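Local atomic coordinates of ankyrin repeat domain-containing protein EMB506, chloroplastic (PDB entry 6JD6), a protein that acts in the early differentiation of proplastids during embryo development, is required for correct cotyledon, true leaf and cauline leaf margin development, and has molecular condensate scaffold activity. Residues V194-F198 with I229-N233; R222-T227 with F258-L263. All coordinates share one frame; numbering follows the deposited sequence.

Contact 1: V194-F198 with I229-N233; sequences VKLLF and ILLTN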
loop_
_atom_site.group_PDB
_atom_site.type_symbol
_atom_site.label_atom_id
_atom_site.label_comp_id
_atom_site.label_asym_id
_atom_site.label_seq_id
_atom_site.Cartn_x
_atom_site.Cartn_y
_atom_site.Cartn_z
ATOM N N VAL A 194 5.411 3.477 -13.954
ATOM C CA VAL A 194 6.228 2.573 -14.759
ATOM C C VAL A 194 7.084 3.350 -15.764
ATOM O O VAL A 194 8.292 3.126 -15.862
ATOM C CB VAL A 194 5.358 1.535 -15.504
ATOM C CG1 VAL A 194 6.187 0.764 -16.526
ATOM C CG2 VAL A 194 4.697 0.579 -14.513
ATOM N N LYS A 195 6.457 4.269 -16.495
ATOM C CA LYS A 195 7.171 5.116 -17.447
ATOM C C LYS A 195 8.238 5.963 -16.759
ATOM O O LYS A 195 9.323 6.169 -17.298
ATOM C CB LYS A 195 6.200 6.043 -18.186
ATOM C CG LYS A 195 5.245 5.343 -19.138
ATOM C CD LYS A 195 4.304 6.353 -19.784
ATOM C CE LYS A 195 3.377 5.691 -20.785
ATOM N NZ LYS A 195 2.447 6.664 -21.418
ATOM N N LEU A 196 7.917 6.466 -15.573
ATOM C CA LEU A 196 8.861 7.275 -14.816
ATOM C C LEU A 196 10.071 6.455 -14.363
ATOM O O LEU A 196 11.201 6.945 -14.386
ATOM C CB LEU A 196 8.171 7.921 -13.613
ATOM C CG LEU A 196 9.020 8.875 -12.774
ATOM C CD1 LEU A 196 9.657 9.948 -13.650
ATOM C CD2 LEU A 196 8.171 9.510 -11.689
ATOM N N LEU A 197 9.832 5.212 -13.947
ATOM C CA LEU A 197 10.915 4.334 -13.507
ATOM C C LEU A 197 11.878 3.995 -14.648
ATOM O O LEU A 197 13.076 3.815 -14.421
ATOM C CB LEU A 197 10.369 3.055 -12.858
ATOM C CG LEU A 197 9.723 3.216 -11.473
ATOM C CD1 LEU A 197 9.045 1.924 -11.023
ATOM C CD2 LEU A 197 10.742 3.669 -10.432
ATOM N N PHE A 198 11.357 3.914 -15.871
ATOM C CA PHE A 198 12.203 3.702 -17.044
ATOM C C PHE A 198 13.227 4.821 -17.163
ATOM O O PHE A 198 14.365 4.594 -17.570
ATOM C CB PHE A 198 11.370 3.654 -18.327
ATOM C CG PHE A 198 10.506 2.434 -18.450
ATOM C CD1 PHE A 198 10.756 1.307 -17.684
ATOM C CD2 PHE A 198 9.444 2.412 -19.342
ATOM C CE1 PHE A 198 9.963 0.183 -17.805
ATOM C CE2 PHE A 198 8.645 1.290 -19.465
ATOM C CZ PHE A 198 8.905 0.174 -18.696
ATOM N N ILE A 229 4.307 -1.965 -22.940
ATOM C CA ILE A 229 5.355 -0.987 -22.682
ATOM C C ILE A 229 6.599 -1.619 -22.045
ATOM O O ILE A 229 7.716 -1.157 -22.272
ATOM C CB ILE A 229 4.840 0.236 -21.886
ATOM C CG1 ILE A 229 5.646 1.478 -22.261
ATOM C CG2 ILE A 229 4.868 -0.019 -20.392
ATOM C CD1 ILE A 229 5.135 2.738 -21.625
ATOM N N LEU A 230 6.409 -2.686 -21.271
ATOM C CA LEU A 230 7.541 -3.439 -20.742
ATOM C C LEU A 230 8.333 -4.087 -21.879
ATOM O O LEU A 230 9.561 -4.022 -21.906
ATOM C CB LEU A 230 7.070 -4.498 -19.740
ATOM C CG LEU A 230 6.669 -3.979 -18.355
ATOM C CD1 LEU A 230 5.986 -5.072 -17.525
ATOM C CD2 LEU A 230 7.888 -3.430 -17.629
ATOM N N LEU A 231 7.621 -4.705 -22.821
ATOM C CA LEU A 231 8.251 -5.357 -23.968
ATOM C C LEU A 231 8.984 -4.357 -24.865
ATOM O O LEU A 231 10.034 -4.663 -25.433
ATOM C CB LEU A 231 7.204 -6.123 -24.786
ATOM C CG LEU A 231 6.598 -7.367 -24.129
ATOM C CD1 LEU A 231 5.354 -7.824 -24.882
ATOM C CD2 LEU A 231 7.629 -8.496 -24.069
ATOM N N THR A 232 8.419 -3.163 -24.992
ATOM C CA THR A 232 9.027 -2.093 -25.781
ATOM C C THR A 232 10.296 -1.582 -25.098
ATOM O O THR A 232 11.190 -1.038 -25.742
ATOM C CB THR A 232 8.028 -0.922 -25.972
ATOM O OG1 THR A 232 6.903 -1.372 -26.733
ATOM C CG2 THR A 232 8.670 0.248 -26.699
ATOM N N ASN A 233 10.373 -1.762 -23.785
ATOM C CA ASN A 233 11.524 -1.285 -23.025
ATOM C C ASN A 233 12.446 -2.402 -22.536
ATOM O O ASN A 233 13.123 -2.261 -21.518
ATOM C CB ASN A 233 11.073 -0.401 -21.862
ATOM C CG ASN A 233 10.660 0.985 -22.320
ATOM O OD1 ASN A 233 9.515 1.205 -22.723
ATOM N ND2 ASN A 233 11.601 1.925 -22.281
#

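Contact 2: R222-T227 with F258-L263; sequences RNRDIT and FKSYDL. With SO4 (sulfate ion), chain C; SO4 (sulfate ion), chain H.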
loop_
_atom_site.group_PDB
_atom_site.type_symbol
_atom_site.label_atom_id
_atom_site.label_comp_id
_atom_site.label_asym_id
_atom_site.label_seq_id
_atom_site.Cartn_x
_atom_site.Cartn_y
_atom_site.Cartn_z
ATOM N N ARG A 222 -3.454 -8.807 -16.442
ATOM C CA ARG A 222 -4.181 -8.756 -17.723
ATOM C C ARG A 222 -4.078 -7.404 -18.423
ATOM O O ARG A 222 -4.831 -7.127 -19.360
ATOM C CB ARG A 222 -5.662 -9.159 -17.579
ATOM C CG ARG A 222 -5.929 -10.341 -16.644
ATOM C CD ARG A 222 -4.984 -11.496 -16.929
ATOM N NE ARG A 222 -5.337 -12.247 -18.130
ATOM C CZ ARG A 222 -4.554 -13.173 -18.673
ATOM N NH1 ARG A 222 -3.365 -13.424 -18.138
ATOM N NH2 ARG A 222 -4.948 -13.837 -19.750
ATOM N N ASN A 223 -3.145 -6.567 -17.983
ATOM C CA ASN A 223 -3.024 -5.228 -18.553
ATOM C C ASN A 223 -2.207 -5.180 -19.842
ATOM O O ASN A 223 -0.983 -5.344 -19.825
ATOM C CB ASN A 223 -2.445 -4.249 -17.533
ATOM C CG ASN A 223 -2.660 -2.807 -17.942
ATOM O OD1 ASN A 223 -1.893 -2.250 -18.730
ATOM N ND2 ASN A 223 -3.725 -2.200 -17.427
ATOM N N ARG A 224 -2.893 -4.941 -20.955
ATOM C CA ARG A 224 -2.259 -4.901 -22.266
ATOM C C ARG A 224 -1.278 -3.737 -22.430
ATOM O O ARG A 224 -0.183 -3.919 -22.961
ATOM C CB ARG A 224 -3.327 -4.859 -23.366
ATOM C CG ARG A 224 -4.144 -6.145 -23.469
ATOM C CD ARG A 224 -5.393 -5.958 -24.325
ATOM N NE ARG A 224 -6.351 -5.049 -23.700
ATOM C CZ ARG A 224 -7.550 -4.766 -24.202
ATOM N NH1 ARG A 224 -7.941 -5.324 -25.339
ATOM N NH2 ARG A 224 -8.358 -3.928 -23.566
ATOM N N ASP A 225 -1.668 -2.546 -21.986
ATOM C CA ASP A 225 -0.806 -1.368 -22.113
ATOM C C ASP A 225 0.530 -1.528 -21.392
ATOM O O ASP A 225 1.582 -1.206 -21.943
ATOM C CB ASP A 225 -1.509 -0.107 -21.601
ATOM C CG ASP A 225 -2.554 0.409 -22.565
ATOM O OD1 ASP A 225 -2.553 -0.027 -23.735
ATOM O OD2 ASP A 225 -3.370 1.260 -22.152
ATOM N N ILE A 226 0.483 -2.016 -20.158
ATOM C CA ILE A 226 1.700 -2.174 -19.367
ATOM C C ILE A 226 2.553 -3.350 -19.854
ATOM O O ILE A 226 3.782 -3.257 -19.892
ATOM C CB ILE A 226 1.383 -2.275 -17.862
ATOM C CG1 ILE A 226 0.887 -0.915 -17.356
ATOM C CG2 ILE A 226 2.611 -2.713 -17.075
ATOM C CD1 ILE A 226 0.438 -0.921 -15.912
ATOM N N THR A 227 1.901 -4.440 -20.248
ATOM C CA THR A 227 2.605 -5.561 -20.873
ATOM C C THR A 227 3.368 -5.078 -22.107
ATOM O O THR A 227 4.552 -5.381 -22.279
ATOM C CB THR A 227 1.637 -6.698 -21.272
ATOM O OG1 THR A 227 1.045 -7.267 -20.095
ATOM C CG2 THR A 227 2.374 -7.799 -22.041
ATOM N N PHE A 258 -10.638 -13.307 -20.450
ATOM C CA PHE A 258 -9.695 -12.599 -19.592
ATOM C C PHE A 258 -8.634 -11.885 -20.424
ATOM O O PHE A 258 -7.495 -11.724 -19.981
ATOM C CB PHE A 258 -9.019 -13.562 -18.607
ATOM C CG PHE A 258 -9.878 -13.930 -17.427
ATOM C CD1 PHE A 258 -9.823 -13.192 -16.258
ATOM C CD2 PHE A 258 -10.736 -15.014 -17.488
ATOM C CE1 PHE A 258 -10.611 -13.527 -15.170
ATOM C CE2 PHE A 258 -11.524 -15.356 -16.402
ATOM C CZ PHE A 258 -11.462 -14.612 -15.247
ATOM N N LYS A 259 -9.014 -11.475 -21.632
ATOM C CA LYS A 259 -8.115 -10.786 -22.555
ATOM C C LYS A 259 -6.893 -11.636 -22.898
ATOM O O LYS A 259 -5.831 -11.114 -23.232
ATOM C CB LYS A 259 -7.700 -9.423 -21.985
ATOM C CG LYS A 259 -8.868 -8.447 -21.857
ATOM C CD LYS A 259 -8.799 -7.641 -20.575
ATOM C CE LYS A 259 -7.696 -6.606 -20.629
ATOM N NZ LYS A 259 -7.474 -5.993 -19.290
ATOM N N SER A 260 -7.062 -12.952 -22.824
ATOM C CA SER A 260 -5.949 -13.881 -22.976
ATOM C C SER A 260 -5.342 -13.853 -24.370
ATOM O O SER A 260 -4.121 -13.852 -24.517
ATOM C CB SER A 260 -6.385 -15.300 -22.624
ATOM O OG SER A 260 -6.763 -15.378 -21.262
ATOM N N TYR A 261 -6.189 -13.838 -25.393
ATOM C CA TYR A 261 -5.693 -13.841 -26.761
ATOM C C TYR A 261 -4.900 -12.576 -27.090
ATOM O O TYR A 261 -3.870 -12.645 -27.753
ATOM C CB TYR A 261 -6.824 -14.028 -27.775
ATOM C CG TYR A 261 -6.300 -14.120 -29.188
ATOM C CD1 TYR A 261 -5.680 -15.276 -29.639
ATOM C CD2 TYR A 261 -6.397 -13.044 -30.062
ATOM C CE1 TYR A 261 -5.183 -15.366 -30.922
ATOM C CE2 TYR A 261 -5.904 -13.127 -31.353
ATOM C CZ TYR A 261 -5.298 -14.292 -31.774
ATOM O OH TYR A 261 -4.798 -14.393 -33.051
ATOM N N ASP A 262 -5.384 -11.428 -26.630
ATOM C CA ASP A 262 -4.688 -10.167 -26.864
ATOM C C ASP A 262 -3.303 -10.179 -26.236
ATOM O O ASP A 262 -2.332 -9.734 -26.849
ATOM C CB ASP A 262 -5.491 -8.985 -26.316
ATOM C CG ASP A 262 -6.707 -8.670 -27.159
ATOM O OD1 ASP A 262 -6.756 -9.120 -28.323
ATOM O OD2 ASP A 262 -7.609 -7.967 -26.659
ATOM N N LEU A 263 -3.219 -10.689 -25.013
ATOM C CA LEU A 263 -1.945 -10.783 -24.311
ATOM C C LEU A 263 -0.979 -11.737 -25.021
ATOM O O LEU A 263 0.206 -11.429 -25.176
ATOM C CB LEU A 263 -2.167 -11.201 -22.855
ATOM C CG LEU A 263 -2.843 -10.123 -21.998
ATOM C CD1 LEU A 263 -3.340 -10.699 -20.688
ATOM C CD2 LEU A 263 -1.895 -8.953 -21.742
HETATM S S SO4 C . -5.748 -2.743 -20.886
HETATM O O1 SO4 C . -6.884 -2.317 -21.698
HETATM O O2 SO4 C . -4.545 -2.031 -21.309
HETATM O O3 SO4 C . -6.004 -2.439 -19.482
HETATM O O4 SO4 C . -5.578 -4.187 -21.031
HETATM S S SO4 H . -10.066 -13.141 -25.213
HETATM O O1 SO4 H . -10.923 -13.659 -26.276
HETATM O O2 SO4 H . -9.095 -12.205 -25.777
HETATM O O3 SO4 H . -10.890 -12.449 -24.223
HETATM O O4 SO4 H . -9.365 -14.252 -24.574
#

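Contact 1: V194-F198 with I229-N233
Phe198 pushes its ring between Ile229, Leu230 and Asn233 where the second helices of two successive ankyrin repeats, ANK 3 and ANK 4, lie side by side. The buried side lies at Val194 and Leu230, and the Phe198 ring reaches out from it. CD2 of Leu230 meets the ring at the edge, in the ring plane, with Phe198 CZ 3.9 Å from Leu230 CD2, and the two side chains cross at about a right angle. CG2 of Ile229 approaches the neighbouring ring atom, Phe198 CE2, at 4.1 Å. The same methyl also faces Val194 CG1 at 4.2 Å; with CG1 anti to the backbone N (chi1 170°), this methyl is the branch of Val194 that meets Ile229. Behind this apolar patch, Val194 rests on Ile182 and Ala185 of helix 181-187, and Leu230 on Pro214 and Ala218 of helix 214-220, so each second helix also leans on the first helix of its own repeat. The solvent side is at exposed Lys195, whose extended chain crosses the end of Ile229 at about a right angle, with Lys195 CE 3.5 Å from Ile229 CD1. Apolar contact and the stacking of Asn233 on the ring carry the join. Asn233, at the C-terminal end of helix 224-232, is a partly exposed lid over one face of the Phe198 ring, its amide plane tilted 24° from the ring. Beside the amide, on the same face, Asn233 CB makes a CH-pi contact, 4.0 Å from the Phe198 ring centroid; over the opposite face, displaced toward the rim, lies Val194 O.

Contact 2: R222-T227 with F258-L263
Arg222 and Phe258 meet where the Schellman motif that ends helix 214-220 faces the start of helix 260-269, joining ankyrin repeats ANK 4 and ANK 5. Among the hydrogen bonds, Arg222 NE gives a fairly straight one (159°) to Phe258 O at 2.9 Å, in the carbonyl plane, while NH2 adds a weak bond to the same oxygen. Further guanidinium bonds go to Leu250 O, Val219 O and Ala251 O, fixing the group's rotation; Ser260 OG, bonded to Gly255 O, lies 2.8 Å from Arg222 NH2. In return, Lys259 NZ binds Arg222 O at 2.9 Å from above the carbonyl plane. One sulfate, probably from the crystallisation liquor, accepts from Arg224 N, NE and NH2, from Asp225 N and, weakly, from Lys259 NZ. A second takes weak bonds from the backbone N-H groups of Lys259, Ser260 and Tyr261, at the N-cap and first turn of helix 260-269. The charge pair is a salt bridge: Arg224 NH1 meets Asp262 OD2 (3.0 Å) on the anti side, tilted out of the carboxylate plane. In the apolar contact, Leu263 CD1 sits over the centre of the Arg222 guanidinium face. Shortening Arg222 to an alanine would probably leave Phe258 O and Leu250 O without this donor and open a gap over Leu263 CD1. The other methyl, Leu263 CD2, lies 3.8 Å from Thr227 OG1.

How the contacts relate
From the N terminus, the chain first passes 194-198 on helix 191-199, then helix 214-220 and, past its end, 222-227, which leads into helix 224-232 and opens contact 2. One residue on, 229-233 closes contact 1 over a 30-residue loop. After helix 247-252 the chain reaches 258-263 and closes contact 2 over a loop of equal length. The segments alternate, so the two loops cross rather than nest. Helix 224-232 serves both, facing the preceding repeat near its C-terminal end and the following repeat near its N-terminal end. With centres 16 Å apart, the contacts tie ANK 3, ANK 4 and ANK 5 into one consecutive stack.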